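Local coordinates for protein 2-methyl-aconitate isomerase (Shewanella oneidensis, PDB 5K87) that catalyses the cis-trans isomerization of 2-methyl-aconitate by base-catalysed proton abstraction and rotation about a carbon-carbon bond, in the 2-methylcitrate cycle of propionate breakdown, at residues G316-A321 and G356-T361. The protein carries 1 engineered substitution. Numbering follows the deposited sequence.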
# COMPACT_ATOMS: atom_id res chain seq x y z
N GLY A 316 -16.12 -2.65 2.79
CA GLY A 316 -16.38 -1.83 3.96
C GLY A 316 -15.77 -0.44 3.95
O GLY A 316 -15.78 0.25 4.98
N LYS A 317 -15.24 -0.00 2.81
CA LYS A 317 -14.68 1.34 2.70
C LYS A 317 -15.14 1.98 1.41
O LYS A 317 -15.34 1.29 0.42
CB LYS A 317 -13.15 1.28 2.70
CG LYS A 317 -12.54 0.82 4.01
CD LYS A 317 -12.64 1.91 5.07
CE LYS A 317 -12.19 1.39 6.43
NZ LYS A 317 -10.77 0.94 6.40
N LEU A 318 -15.30 3.30 1.42
CA LEU A 318 -15.50 4.02 0.17
C LEU A 318 -14.31 3.79 -0.75
O LEU A 318 -13.16 4.00 -0.36
CB LEU A 318 -15.69 5.52 0.42
CG LEU A 318 -16.15 6.27 -0.83
CD1 LEU A 318 -17.63 6.01 -1.07
CD2 LEU A 318 -15.88 7.77 -0.71
N HIS A 319 -14.59 3.35 -1.97
CA HIS A 319 -13.58 3.06 -2.96
C HIS A 319 -12.96 4.34 -3.50
O HIS A 319 -13.64 5.35 -3.69
CB HIS A 319 -14.21 2.24 -4.09
CG HIS A 319 -13.23 1.64 -5.03
ND1 HIS A 319 -12.70 2.34 -6.11
CD2 HIS A 319 -12.69 0.39 -5.10
CE1 HIS A 319 -11.88 1.56 -6.78
NE2 HIS A 319 -11.85 0.37 -6.19
N HIS A 320 -11.65 4.30 -3.77
CA HIS A 320 -10.91 5.49 -4.15
C HIS A 320 -11.27 6.00 -5.54
O HIS A 320 -11.03 7.17 -5.87
CB HIS A 320 -9.40 5.24 -4.04
CG HIS A 320 -8.85 4.36 -5.13
ND1 HIS A 320 -8.02 4.84 -6.11
CD2 HIS A 320 -9.01 3.04 -5.38
CE1 HIS A 320 -7.68 3.85 -6.92
NE2 HIS A 320 -8.27 2.75 -6.50
N ALA A 321 -11.84 5.13 -6.37
CA ALA A 321 -12.20 5.51 -7.73
C ALA A 321 -13.51 4.80 -8.05
O ALA A 321 -14.53 5.11 -7.44
CB ALA A 321 -11.08 5.14 -8.70
N GLY A 356 -19.08 10.64 -12.37
CA GLY A 356 -18.04 11.16 -11.51
C GLY A 356 -17.89 10.33 -10.25
O GLY A 356 -18.85 10.14 -9.50
N HIS A 357 -16.67 9.87 -10.02
CA HIS A 357 -16.29 9.12 -8.83
C HIS A 357 -15.22 9.93 -8.07
O HIS A 357 -14.86 11.03 -8.50
CB HIS A 357 -15.81 7.71 -9.22
CG HIS A 357 -14.68 7.69 -10.20
ND1 HIS A 357 -13.38 8.01 -9.86
CD2 HIS A 357 -14.66 7.34 -11.51
CE1 HIS A 357 -12.61 7.87 -10.92
NE2 HIS A 357 -13.36 7.47 -11.94
N PRO A 358 -14.73 9.45 -6.92
CA PRO A 358 -13.82 10.32 -6.16
C PRO A 358 -12.55 10.75 -6.89
O PRO A 358 -12.05 11.83 -6.59
CB PRO A 358 -13.50 9.48 -4.92
CG PRO A 358 -14.75 8.71 -4.70
CD PRO A 358 -15.16 8.30 -6.10
N SER A 359 -12.07 9.96 -7.83
CA SER A 359 -10.82 10.28 -8.52
C SER A 359 -11.00 11.00 -9.86
O SER A 359 -10.01 11.30 -10.53
CB SER A 359 -9.98 9.02 -8.74
OG SER A 359 -9.44 8.54 -7.52
N GLY A 360 -12.24 11.28 -10.25
CA GLY A 360 -12.50 11.88 -11.55
C GLY A 360 -13.66 11.22 -12.24
O GLY A 360 -14.69 10.95 -11.61
N THR A 361 -13.53 10.95 -13.53
CA THR A 361 -14.67 10.45 -14.28
C THR A 361 -14.36 9.13 -14.99
O THR A 361 -13.20 8.78 -15.17
CB THR A 361 -15.19 11.47 -15.31
OG1 THR A 361 -14.29 11.54 -16.42
CG2 THR A 361 -15.31 12.85 -14.68
O HOH W 1 -7.17 7.39 -6.44
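Leu318 meets Pro358 where the loop leaving strand 317-318 runs past a beta hairpin, whose type I turn from His357 to Gly360 joins strands 352-357 and 360-371; the PrpF family belongs to the diaminopimelate epimerase clan. Leu318 makes a loose apolar touch, its CD2 lying 4.3 Å from CG of Pro358, and both side chains also rest on Arg311 of strand 308-314. At His319 the backbone O faces the same proline ring. His319, a substrate-binding residue, bonds through NE2 a malonate ion that probably came from the crystallisation liquor, and its ND1 accepts the backbone N of Ala321 at 2.9 Å, tilted 27° from the ring plane, which helps fix the ring's rotation. His320 makes the one direct hydrogen bond across the contact. O of His320 accepts OG of Ser359 at 2.7 Å from above the carbonyl plane; its backbone N, in the preceding peptide, bonds malonate, so the two peptide groups flanking His320 face the turn and the anion site. A water in the plane of the His320 ring bridges ND1 to the same Ser359 OG, while the CB of Ala321 sits over one ring face. Ala321 then packs on His357: CB of Ala321 is 3.8 Å from CE1 of His357, and O of Ala321 is 3.4 Å from CB of His357. With chi1 at 56°, CG of His357 lies between its own backbone N and carbonyl carbon, letting ND1 accept the N of Ser359 inside the turn. An alanine here would remove the ring packed beside Ala321 and would probably leave the Ser359 N without its acceptor, making the turn less rigid. Gly360 O completes the setting, 3.5 Å above the centre of one face of the His357 ring.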